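SAG family member (Sag19) (Eimeria tenella, PDB 6ZZB) is of unknown function but serves as a major surface antigen of the parasite and is probably related to the CAP proteins. Local coordinates at residues A[51-56]-A[140-145]; A[170-175]-A[179-184]. All blocks are in the same frame, centred on the assembly; numbering follows the deposited sequence.

Contact 1 joins helix 50-61 to helix 138-155, and contact 2 joins the loop before helix 175-183 to the body of that helix. Their centres lie about 15 Å apart, and they follow each other along the chain, the first closing before the second opens. Helix 138-155 is the common neighbour. From contact 1, Thr-145 OG1 reaches Asn-179 ND2 of contact 2 at 2.8 Å, a probable hydrogen bond. Beside it the packing is apolar: Ile-142 CG2 stands 4.1 Å from Leu-183 CD1, so Ile-142 is shared between helix 50-61 and helix 175-183. Thr-145 CG2 also packs on Leu-183 CD1, at 4.2 Å.

Contact 1: residues A[51-56]-A[140-145]; sequences EDCLAI and ALIQAT
Ile-56 and Ile-142 are the main side chains of a helix-helix packing in which helix 50-61 lies against helix 138-155 beside a disulfide. The axes of the two short segments come within 9.8 Å and cross at -40°, running in broadly the same N-to-C sense. The backbones are closest at the same two isoleucines, whose CA atoms are 7.2 Å apart, and both CB atoms point across the gap. The two side chains pass in opposite senses. The CG2 methyl of Ile-56 does the touching, 4.1 Å from Ile-142 CB and 4.2 Å from Ile-142 CG2. Ile-56 turns CG1 away from its backbone N (chi1 -175°), which leaves CG2 between the N and the carbonyl carbon, facing the branch point of its partner. The other branch of Ile-142 reaches back along helix 50-61: with CG1 beside its own N (chi1 -68°) and an extended chain beyond, CD1 ends 4.1 Å from Cys-53 CB.

That cysteine belongs to the covalent tie of the interface. Its SG is bonded to Cys-138 at the start of helix 138-155, so the two helices of this fold, probably related to the CAP proteins, are crosslinked beside the isoleucine pair, although 83 residues separate the segments. Ile-142 also touches Ile-57 and Leu-60 in the following part of helix 50-61.

At the more exposed border, Gln-143 crosses Ile-56 at about a right angle. Its chain bends at the second torsion, and the amide NE2 comes 4.1 Å from Ile-56 CD1, a van der Waals contact rather than a polar one. The amide oxygen OE1 has a weak hydrogen bond to Thr-147 in the next turn of the same helix.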
loop_
_atom_site.group_PDB
_atom_site.type_symbol
_atom_site.label_atom_id
_atom_site.label_comp_id
_atom_site.label_asym_id
_atom_site.label_seq_id
_atom_site.Cartn_x
_atom_site.Cartn_y
_atom_site.Cartn_z
ATOM N N GLU A 51 -13.053 5.358 -0.450
ATOM C CA GLU A 51 -14.276 4.944 -1.181
ATOM C C GLU A 51 -13.974 4.678 -2.659
ATOM O O GLU A 51 -14.749 3.953 -3.297
ATOM C CB GLU A 51 -15.358 6.017 -1.059
ATOM C CG GLU A 51 -15.930 6.166 0.328
ATOM C CD GLU A 51 -15.146 7.009 1.303
ATOM O OE1 GLU A 51 -14.168 7.661 0.882
ATOM O OE2 GLU A 51 -15.507 6.997 2.483
ATOM N N ASP A 52 -12.971 5.314 -3.237
ATOM C CA ASP A 52 -12.614 5.090 -4.649
ATOM C C ASP A 52 -11.905 3.749 -4.815
ATOM O O ASP A 52 -11.870 3.257 -5.971
ATOM C CB ASP A 52 -11.735 6.218 -5.171
ATOM C CG ASP A 52 -11.789 6.310 -6.678
ATOM O OD1 ASP A 52 -12.921 6.340 -7.220
ATOM O OD2 ASP A 52 -10.716 6.246 -7.322
ATOM N N CYS A 53 -11.299 3.219 -3.772
ATOM C CA CYS A 53 -10.402 2.037 -3.860
ATOM C C CYS A 53 -11.027 0.787 -3.241
ATOM O O CYS A 53 -10.537 -0.320 -3.533
ATOM C CB CYS A 53 -9.089 2.340 -3.152
ATOM S SG CYS A 53 -8.122 3.682 -3.889
ATOM N N LEU A 54 -12.020 0.886 -2.345
ATOM C CA LEU A 54 -12.422 -0.277 -1.516
ATOM C C LEU A 54 -13.085 -1.342 -2.406
ATOM O O LEU A 54 -12.861 -2.511 -2.117
ATOM C CB LEU A 54 -13.334 0.208 -0.387
ATOM C CG LEU A 54 -13.534 -0.716 0.804
ATOM C CD1 LEU A 54 -12.230 -1.236 1.363
ATOM C CD2 LEU A 54 -14.315 0.034 1.887
ATOM N N ALA A 55 -13.802 -0.954 -3.448
ATOM C CA ALA A 55 -14.467 -1.930 -4.348
ATOM C C ALA A 55 -13.417 -2.835 -4.991
ATOM O O ALA A 55 -13.610 -4.065 -4.960
ATOM C CB ALA A 55 -15.298 -1.239 -5.397
ATOM N N ILE A 56 -12.378 -2.259 -5.590
ATOM C CA ILE A 56 -11.355 -3.102 -6.281
ATOM C C ILE A 56 -10.604 -3.924 -5.231
ATOM O O ILE A 56 -10.348 -5.119 -5.476
ATOM C CB ILE A 56 -10.423 -2.285 -7.193
ATOM C CG1 ILE A 56 -9.470 -3.207 -7.970
ATOM C CG2 ILE A 56 -9.616 -1.233 -6.455
ATOM C CD1 ILE A 56 -10.158 -4.279 -8.756
ATOM N N ALA A 140 -7.616 0.954 -11.849
ATOM C CA ALA A 140 -6.519 0.644 -12.777
ATOM C C ALA A 140 -5.215 0.491 -11.981
ATOM O O ALA A 140 -4.454 -0.434 -12.257
ATOM C CB ALA A 140 -6.379 1.675 -13.858
ATOM N N LEU A 141 -4.913 1.408 -11.069
ATOM C CA LEU A 141 -3.631 1.363 -10.344
ATOM C C LEU A 141 -3.553 0.091 -9.504
ATOM O O LEU A 141 -2.468 -0.576 -9.525
ATOM C CB LEU A 141 -3.521 2.583 -9.448
ATOM C CG LEU A 141 -3.334 3.903 -10.195
ATOM C CD1 LEU A 141 -3.445 5.053 -9.196
ATOM C CD2 LEU A 141 -2.019 3.963 -10.940
ATOM N N ILE A 142 -4.582 -0.239 -8.739
ATOM C CA ILE A 142 -4.514 -1.411 -7.840
ATOM C C ILE A 142 -4.578 -2.687 -8.683
ATOM O O ILE A 142 -3.835 -3.627 -8.375
ATOM C CB ILE A 142 -5.565 -1.310 -6.734
ATOM C CG1 ILE A 142 -5.201 -0.148 -5.800
ATOM C CG2 ILE A 142 -5.698 -2.628 -6.008
ATOM C CD1 ILE A 142 -6.055 -0.042 -4.557
ATOM N N GLN A 143 -5.384 -2.737 -9.733
ATOM C CA GLN A 143 -5.357 -3.961 -10.572
ATOM C C GLN A 143 -3.935 -4.145 -11.108
ATOM O O GLN A 143 -3.466 -5.283 -11.151
ATOM C CB GLN A 143 -6.352 -3.851 -11.721
ATOM C CG GLN A 143 -6.395 -5.103 -12.594
ATOM C CD GLN A 143 -6.767 -6.363 -11.850
ATOM O OE1 GLN A 143 -5.941 -7.261 -11.618
ATOM N NE2 GLN A 143 -8.014 -6.459 -11.453
ATOM N N ALA A 144 -3.255 -3.103 -11.561
ATOM C CA ALA A 144 -1.936 -3.247 -12.188
ATOM C C ALA A 144 -0.948 -3.731 -11.126
ATOM O O ALA A 144 -0.090 -4.577 -11.450
ATOM C CB ALA A 144 -1.483 -1.970 -12.828
ATOM N N THR A 145 -0.979 -3.199 -9.895
ATOM C CA THR A 145 0.001 -3.635 -8.877
ATOM C C THR A 145 -0.294 -5.073 -8.512
ATOM O O THR A 145 0.660 -5.841 -8.230
ATOM C CB THR A 145 0.029 -2.689 -7.659
ATOM O OG1 THR A 145 1.302 -2.808 -7.020
ATOM C CG2 THR A 145 -1.066 -2.930 -6.653
#

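Contact 2: residues A[170-175]-A[179-184]; sequences APFNNV and NVAFLL
Val-175 O accepts the backbone N-H of Asn-179 at 2.8 Å between O and N, an i to i+4 bond in the first turn of helix 175-183. The side chain of Asn-179 folds back alongside the same carbonyl: CG stands beside the backbone N (chi1 -72°), placing it 3.1 Å from Val-175 O, while neither end of the amide hydrogen-bonds to that oxygen. The amide is engaged further out, ND2 by Thr-145 OG1 of helix 138-155 and OD1 by the backbone N of Val-127 in strand 126-131. Both polar ends of this buried group are thus satisfied, and two bonds on different parts of the fold fix its rotation. The Val-175 side chain runs alongside the amide in the same sense, its CG1 3.9 Å from Asn-179 ND2.

Asn-174 is the N-cap of the helix, its OD1 accepting the backbone N of Ala-177. It also closes a type I beta turn begun at Pro-171, whose O takes the N-H of Asn-174 at 3.2 Å. A cis peptide bond precedes this proline, and its CG sits 3.8 Å above the centre of one face of the Phe-172 ring. Phe-172 in turn reaches over to the helix, where its CE1 touches Ala-181 CB at 3.7 Å, an oblique approach by a methyl that points at the loop. Leu-153 and Pro-220 pack on the same buried ring.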
loop_
_atom_site.group_PDB
_atom_site.type_symbol
_atom_site.label_atom_id
_atom_site.label_comp_id
_atom_site.label_asym_id
_atom_site.label_seq_id
_atom_site.Cartn_x
_atom_site.Cartn_y
_atom_site.Cartn_z
ATOM N N ALA A 170 14.198 -10.003 -1.376
ATOM C CA ALA A 170 13.267 -10.646 -2.320
ATOM C C ALA A 170 12.330 -11.571 -1.557
ATOM O O ALA A 170 12.719 -12.222 -0.572
ATOM C CB ALA A 170 14.039 -11.385 -3.386
ATOM N N PRO A 171 11.048 -11.689 -1.946
ATOM C CA PRO A 171 10.473 -10.948 -3.074
ATOM C C PRO A 171 9.812 -9.608 -2.711
ATOM O O PRO A 171 9.381 -8.923 -3.637
ATOM C CB PRO A 171 9.355 -11.880 -3.513
ATOM C CG PRO A 171 8.862 -12.503 -2.232
ATOM C CD PRO A 171 10.106 -12.658 -1.381
ATOM N N PHE A 172 9.757 -9.244 -1.424
ATOM C CA PHE A 172 8.918 -8.101 -0.966
ATOM C C PHE A 172 9.661 -6.778 -1.068
ATOM O O PHE A 172 9.049 -5.736 -0.788
ATOM C CB PHE A 172 8.355 -8.393 0.414
ATOM C CG PHE A 172 7.402 -9.552 0.405
ATOM C CD1 PHE A 172 6.241 -9.498 -0.331
ATOM C CD2 PHE A 172 7.703 -10.735 1.078
ATOM C CE1 PHE A 172 5.380 -10.579 -0.403
ATOM C CE2 PHE A 172 6.845 -11.819 0.995
ATOM C CZ PHE A 172 5.674 -11.738 0.280
ATOM N N ASN A 173 10.906 -6.770 -1.544
ATOM C CA ASN A 173 11.601 -5.543 -1.977
ATOM C C ASN A 173 11.082 -5.093 -3.344
ATOM O O ASN A 173 11.445 -3.983 -3.763
ATOM C CB ASN A 173 13.124 -5.739 -2.000
ATOM C CG ASN A 173 13.586 -6.764 -3.007
ATOM O OD1 ASN A 173 12.824 -7.574 -3.510
ATOM N ND2 ASN A 173 14.899 -6.812 -3.220
ATOM N N ASN A 174 10.252 -5.879 -3.998
ATOM C CA ASN A 174 9.471 -5.432 -5.172
ATOM C C ASN A 174 8.193 -4.779 -4.640
ATOM O O ASN A 174 7.442 -5.434 -3.903
ATOM C CB ASN A 174 9.210 -6.615 -6.108
ATOM C CG ASN A 174 8.325 -6.282 -7.273
ATOM O OD1 ASN A 174 7.132 -6.048 -7.099
ATOM N ND2 ASN A 174 8.888 -6.268 -8.483
ATOM N N VAL A 175 7.961 -3.526 -5.002
ATOM C CA VAL A 175 6.852 -2.755 -4.393
ATOM C C VAL A 175 5.522 -3.408 -4.759
ATOM O O VAL A 175 4.602 -3.472 -3.924
ATOM C CB VAL A 175 6.928 -1.275 -4.793
ATOM C CG1 VAL A 175 5.746 -0.506 -4.219
ATOM C CG2 VAL A 175 8.211 -0.635 -4.340
ATOM N N ASN A 179 2.841 -4.801 -2.170
ATOM C CA ASN A 179 1.447 -4.314 -2.269
ATOM C C ASN A 179 0.483 -5.493 -2.239
ATOM O O ASN A 179 -0.541 -5.409 -1.540
ATOM C CB ASN A 179 1.240 -3.475 -3.517
ATOM C CG ASN A 179 1.895 -2.114 -3.470
ATOM O OD1 ASN A 179 2.320 -1.654 -2.410
ATOM N ND2 ASN A 179 1.990 -1.440 -4.621
ATOM N N VAL A 180 0.775 -6.578 -2.949
ATOM C CA VAL A 180 -0.128 -7.745 -2.959
ATOM C C VAL A 180 -0.169 -8.387 -1.572
ATOM O O VAL A 180 -1.252 -8.842 -1.173
ATOM C CB VAL A 180 0.336 -8.759 -4.020
ATOM C CG1 VAL A 180 -0.321 -10.111 -3.848
ATOM C CG2 VAL A 180 0.098 -8.176 -5.376
ATOM N N ALA A 181 0.941 -8.443 -0.866
ATOM C CA ALA A 181 0.945 -9.001 0.506
ATOM C C ALA A 181 -0.028 -8.222 1.383
ATOM O O ALA A 181 -0.801 -8.848 2.089
ATOM C CB ALA A 181 2.347 -9.018 1.038
ATOM N N PHE A 182 -0.046 -6.899 1.273
ATOM C CA PHE A 182 -0.986 -6.104 2.104
ATOM C C PHE A 182 -2.405 -6.319 1.610
ATOM O O PHE A 182 -3.322 -6.507 2.421
ATOM C CB PHE A 182 -0.641 -4.619 2.063
ATOM C CG PHE A 182 0.506 -4.248 2.934
ATOM C CD1 PHE A 182 0.292 -3.920 4.265
ATOM C CD2 PHE A 182 1.801 -4.253 2.450
ATOM C CE1 PHE A 182 1.351 -3.572 5.077
ATOM C CE2 PHE A 182 2.864 -3.927 3.276
ATOM C CZ PHE A 182 2.640 -3.623 4.606
ATOM N N LEU A 183 -2.618 -6.298 0.310
ATOM C CA LEU A 183 -3.966 -6.437 -0.270
ATOM C C LEU A 183 -4.594 -7.758 0.175
ATOM O O LEU A 183 -5.819 -7.795 0.383
ATOM C CB LEU A 183 -3.922 -6.400 -1.796
ATOM C CG LEU A 183 -3.705 -5.026 -2.408
ATOM C CD1 LEU A 183 -3.285 -5.139 -3.857
ATOM C CD2 LEU A 183 -4.972 -4.192 -2.294
ATOM N N LEU A 184 -3.804 -8.813 0.204
ATOM C CA LEU A 184 -4.307 -10.193 0.444
ATOM C C LEU A 184 -3.980 -10.665 1.852
ATOM O O LEU A 184 -4.060 -11.906 2.098
ATOM C CB LEU A 184 -3.686 -11.128 -0.594
ATOM C CG LEU A 184 -4.071 -10.826 -2.028
ATOM C CD1 LEU A 184 -3.507 -11.908 -2.934
ATOM C CD2 LEU A 184 -5.568 -10.735 -2.230
#